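5-Carboxyvanillate Decarboxylase (Novosphingobium aromaticivorans, PDB 4QRN) probably removes a carboxyl group from 5-carboxyvanillate as a metal-dependent carboxy-lyase of the amidohydrolase family. Local coordinates at residues Y333-D336 / Q340-A343; Q117-L122 / R126-R131. All coordinates share one frame; numbering follows the deposited sequence.

Interaction 1: residues Y333-D336 / Q340-A343; sequences YAMD and QYVA. With MN (manganese (II) ion), chain E; 1DF (4-hydroxy-3-methoxy-5-nitrobenzoic acid), chain F.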
# COMPACT_ATOMS: atom_id res chain seq x y z
N TYR A 333 3.94 9.75 18.01
CA TYR A 333 2.51 9.82 18.14
C TYR A 333 1.91 10.96 17.32
O TYR A 333 2.45 12.07 17.29
CB TYR A 333 2.15 10.03 19.62
CG TYR A 333 0.67 10.27 19.84
CD1 TYR A 333 -0.26 9.23 19.68
CD2 TYR A 333 0.18 11.52 20.16
CE1 TYR A 333 -1.62 9.46 19.82
CE2 TYR A 333 -1.17 11.76 20.30
CZ TYR A 333 -2.07 10.74 20.12
OH TYR A 333 -3.41 11.02 20.27
N ALA A 334 0.76 10.69 16.70
CA ALA A 334 -0.07 11.73 16.07
C ALA A 334 -1.51 11.29 16.20
O ALA A 334 -1.82 10.09 16.16
CB ALA A 334 0.28 11.91 14.60
N MET A 335 -2.40 12.28 16.33
CA MET A 335 -3.82 12.01 16.44
C MET A 335 -4.58 12.09 15.09
O MET A 335 -5.53 11.35 14.88
CB MET A 335 -4.43 12.98 17.46
CG MET A 335 -5.93 12.86 17.58
SD MET A 335 -6.65 13.94 18.82
CE MET A 335 -6.49 12.94 20.30
N ASP A 336 -4.19 13.02 14.21
CA ASP A 336 -4.97 13.30 12.99
C ASP A 336 -6.28 13.99 13.37
O ASP A 336 -7.30 13.83 12.70
CB ASP A 336 -5.18 12.02 12.12
CG ASP A 336 -4.77 12.21 10.64
OD1 ASP A 336 -4.75 13.38 10.13
OD2 ASP A 336 -4.50 11.16 10.00
N GLN A 340 -9.78 12.09 12.97
CA GLN A 340 -9.78 10.90 13.80
C GLN A 340 -9.56 11.30 15.27
O GLN A 340 -8.49 11.07 15.85
CB GLN A 340 -8.74 9.91 13.30
CG GLN A 340 -8.91 8.52 13.88
CD GLN A 340 -8.32 7.44 12.99
OE1 GLN A 340 -8.07 7.65 11.79
NE2 GLN A 340 -8.06 6.27 13.58
N TYR A 341 -10.58 11.93 15.84
CA TYR A 341 -10.53 12.47 17.20
C TYR A 341 -11.23 11.48 18.12
O TYR A 341 -12.45 11.49 18.22
CB TYR A 341 -11.26 13.83 17.21
CG TYR A 341 -11.39 14.47 18.57
CD1 TYR A 341 -10.29 14.65 19.40
CD2 TYR A 341 -12.63 14.92 19.02
CE1 TYR A 341 -10.40 15.26 20.64
CE2 TYR A 341 -12.76 15.52 20.26
CZ TYR A 341 -11.65 15.69 21.07
OH TYR A 341 -11.78 16.27 22.31
N VAL A 342 -10.46 10.62 18.76
CA VAL A 342 -11.04 9.48 19.48
C VAL A 342 -10.35 9.32 20.82
O VAL A 342 -9.22 8.86 20.91
CB VAL A 342 -10.89 8.16 18.67
CG1 VAL A 342 -11.67 7.06 19.36
CG2 VAL A 342 -11.32 8.35 17.20
N ALA A 343 -11.04 9.70 21.89
CA ALA A 343 -10.46 9.60 23.23
C ALA A 343 -9.99 8.17 23.51
O ALA A 343 -8.94 7.96 24.14
CB ALA A 343 -11.47 10.08 24.28
MN MN E . -3.95 14.05 8.31
C1 1DF F . -8.92 12.55 6.17
CO1 1DF F . -7.91 11.93 6.84
CO2 1DF F . -8.67 13.81 5.57
CM1 1DF F . -6.68 12.67 6.97
CM2 1DF F . -7.53 14.53 5.84
OM 1DF F . -7.27 15.77 5.32
CZ 1DF F . -6.54 14.02 6.67
CC 1DF F . -10.25 11.92 5.98
CV 1DF F . -8.11 16.23 4.27
O1 1DF F . -10.66 11.09 6.90
O2 1DF F . -10.91 12.22 4.98
O3 1DF F . -5.53 14.73 7.08
N 1DF F . -5.47 11.81 7.25
O11 1DF F . -4.36 12.26 7.25
O22 1DF F . -5.66 10.57 7.32
O HOH W 1 -6.65 9.35 9.87
O HOH W 2 -3.67 15.92 9.42

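Interaction 2: residues Q117-L122 / R126-R131; sequences QPLHDL and RTLATR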
# COMPACT_ATOMS: atom_id res chain seq x y z
N GLN A 117 -2.25 23.75 -3.19
CA GLN A 117 -1.57 23.06 -4.28
C GLN A 117 -2.40 22.89 -5.56
O GLN A 117 -1.84 22.98 -6.65
CB GLN A 117 -1.01 21.72 -3.78
CG GLN A 117 -0.03 21.97 -2.62
CD GLN A 117 0.53 20.76 -1.96
OE1 GLN A 117 0.78 20.81 -0.75
NE2 GLN A 117 0.75 19.67 -2.70
N PRO A 118 -3.73 22.69 -5.46
CA PRO A 118 -4.49 22.49 -6.70
C PRO A 118 -4.80 23.77 -7.48
O PRO A 118 -5.34 23.68 -8.59
CB PRO A 118 -5.81 21.87 -6.22
CG PRO A 118 -5.51 21.32 -4.87
CD PRO A 118 -4.50 22.26 -4.27
N LEU A 119 -4.53 24.93 -6.89
CA LEU A 119 -5.01 26.20 -7.46
C LEU A 119 -4.25 26.56 -8.72
O LEU A 119 -3.00 26.52 -8.77
CB LEU A 119 -4.90 27.31 -6.43
CG LEU A 119 -6.10 27.47 -5.50
CD1 LEU A 119 -6.46 26.20 -4.74
CD2 LEU A 119 -5.84 28.62 -4.54
N HIS A 120 -5.00 26.91 -9.75
CA HIS A 120 -4.42 27.24 -11.04
C HIS A 120 -3.84 28.65 -11.14
O HIS A 120 -2.91 28.89 -11.92
CB HIS A 120 -5.47 27.01 -12.12
CG HIS A 120 -5.96 25.59 -12.16
ND1 HIS A 120 -7.21 25.21 -11.71
CD2 HIS A 120 -5.33 24.45 -12.51
CE1 HIS A 120 -7.34 23.90 -11.84
NE2 HIS A 120 -6.22 23.42 -12.34
N ASP A 121 -4.39 29.58 -10.37
CA ASP A 121 -3.92 30.96 -10.39
C ASP A 121 -2.80 31.12 -9.36
O ASP A 121 -3.04 31.03 -8.15
CB ASP A 121 -5.07 31.91 -10.07
CG ASP A 121 -4.70 33.37 -10.26
OD1 ASP A 121 -3.86 33.87 -9.50
OD2 ASP A 121 -5.25 34.01 -11.18
N LEU A 122 -1.57 31.32 -9.83
CA LEU A 122 -0.40 31.34 -8.94
C LEU A 122 -0.46 32.48 -7.95
O LEU A 122 -0.07 32.31 -6.80
CB LEU A 122 0.91 31.38 -9.75
CG LEU A 122 1.47 29.99 -10.13
CD1 LEU A 122 0.43 29.13 -10.84
CD2 LEU A 122 2.73 30.12 -10.97
N ARG A 126 -0.32 31.86 -3.92
CA ARG A 126 0.64 32.51 -3.04
C ARG A 126 -0.07 33.38 -2.00
O ARG A 126 0.31 33.39 -0.82
CB ARG A 126 1.62 33.35 -3.84
CG ARG A 126 2.54 32.52 -4.74
CD ARG A 126 3.56 33.38 -5.46
NE ARG A 126 2.92 34.28 -6.40
CZ ARG A 126 3.00 34.21 -7.73
NH1 ARG A 126 3.69 33.24 -8.33
NH2 ARG A 126 2.37 35.10 -8.46
N THR A 127 -1.09 34.11 -2.41
CA THR A 127 -1.78 35.00 -1.51
C THR A 127 -2.49 34.24 -0.40
O THR A 127 -2.41 34.58 0.78
CB THR A 127 -2.77 35.86 -2.29
OG1 THR A 127 -2.04 36.71 -3.19
CG2 THR A 127 -3.61 36.75 -1.38
N LEU A 128 -3.20 33.17 -0.78
CA LEU A 128 -3.95 32.42 0.22
C LEU A 128 -3.03 31.62 1.13
O LEU A 128 -3.33 31.45 2.30
CB LEU A 128 -4.99 31.51 -0.45
CG LEU A 128 -6.13 32.29 -1.11
CD1 LEU A 128 -7.09 31.31 -1.75
CD2 LEU A 128 -6.87 33.23 -0.14
N ALA A 129 -1.92 31.11 0.60
CA ALA A 129 -0.95 30.42 1.47
C ALA A 129 -0.34 31.41 2.46
O ALA A 129 -0.15 31.07 3.63
CB ALA A 129 0.13 29.77 0.63
N THR A 130 0.00 32.61 1.99
CA THR A 130 0.55 33.63 2.88
C THR A 130 -0.42 33.92 4.01
O THR A 130 -0.03 33.97 5.18
CB THR A 130 0.83 34.93 2.10
OG1 THR A 130 1.86 34.69 1.14
CG2 THR A 130 1.24 36.06 3.06
N ARG A 131 -1.70 34.09 3.67
CA ARG A 131 -2.72 34.37 4.66
C ARG A 131 -2.91 33.20 5.63
O ARG A 131 -3.04 33.42 6.84
CB ARG A 131 -4.04 34.75 3.98
CG ARG A 131 -3.97 36.12 3.31
CD ARG A 131 -5.03 36.28 2.26
NE ARG A 131 -6.38 36.37 2.80
CZ ARG A 131 -6.95 37.49 3.26
NH1 ARG A 131 -6.29 38.64 3.27
NH2 ARG A 131 -8.20 37.45 3.71

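Interaction 1: residues Y333-D336 / Q340-A343
Met335 and Gln340 bring two carbonyl oxygens together, Met335 O lying 3.1 Å from Gln340 O with no hydrogen available to join them. Next to this acceptor pair the backbone of Asp336 takes left-handed helical angles (phi 70°, psi 35°), and a 3.0 Å hydrogen bond from Gln340 N to Asp336 O, its donor well above the carbonyl plane, closes the loop from 336 to 340. Met335 has CG anti to the backbone N (chi1 176°) and stays extended as far as the sulfur. Met335 SD then meets the Tyr341 ring at its edge, 3.8 Å from Tyr341 CD1, a Met-aromatic contact lying nearly in the ring plane. The loop follows the last strand, 331-332, of the amidohydrolase (beta/alpha)8 barrel, where Asp336 supplies a metal ligand: Asp336 OD1 binds manganese at 2.1 Å. Glu41, His210, a water, and the phenolic oxygen and one nitro oxygen of the inhibitor complete six-coordination. A second water lies in hydrogen-bonding range of both segments, 2.8 Å from Asp336 OD2 and 2.9 Å from Gln340 OE1, and may be shared with other acceptors. The Tyr341 hydroxyl is hydrogen-bonded to Asp98 O, Asp336 OD2 to His263 and Gln340 NE2 to Glu345. Tyr277 of the second subunit packs on Gln340 and Val342 of the same loop.

Interaction 2: residues Q117-L122 / R126-R131
Arg126 folds its side chain back over the carbonyl group of Leu122, the same group that accepts its backbone N-H. The hydrogen bond from Arg126 N to Leu122 O is 2.9 Å long and nearly straight, 172° at the hydrogen. Arg126 CG comes within 3.3 Å of Leu122 O. From there a bend at chi3 (-66°) swings the guanidinium round, so that Leu122 O lies over one of its faces, offset toward the rim, and Arg126 NH1 approaches Leu122 CB at 3.6 Å. A second, apolar touch joins Leu119 and Leu128, whose side chains cross at about a right angle with CD2 of Leu119 4.1 Å from CD1 of Leu128. The leucine pair ties the loop after strand 106-111 to helix 122-142, whereas the Leu122–Arg126 bond is an i to i+4 bond of the helix's opening turn. Asp121 is the N-cap: in the conformer described, its OD1 accepts from the backbone N of Glu124. The guanidinium is positioned by salt bridges, NH2 to Asp123 and NH1 to Asp157, and the side chain also packs on Trp160 of helix 158-170. With an alanine in place of Arg126, Asp123 and Asp157 would probably be left without their shared positive partner, and the Leu122 side chain would lose its cover. One turn on, Arg126 O takes two hydrogen bonds from Thr130, from N at 2.9 Å and from OG1 at 2.8 Å, which arrive from opposite faces of the carbonyl plane. On the apolar side, Val52 of helix 47-59 touches both Leu119 and Leu128, and Glu48 of that helix also lies against Leu128.

How the interactions relate
Interaction 1 and interaction 2 lie in one barrel but do not touch: their centres are 28 Å apart and their nearest atoms about 14 Å. Interaction 1 belongs to the loop after the last strand and reaches the metal and inhibitor directly. Interaction 2 follows strand 106-111 and lies away from the annotated sites, the Leu119 side chain being about 14 Å from a bound inhibitor. Thr112 and Ser113, just upstream of 117-122, nevertheless line the inhibitor pocket. Strand 38-44 pairs with 106-111, carries the metal ligand Glu41 and is touched by Ala334 of interaction 1.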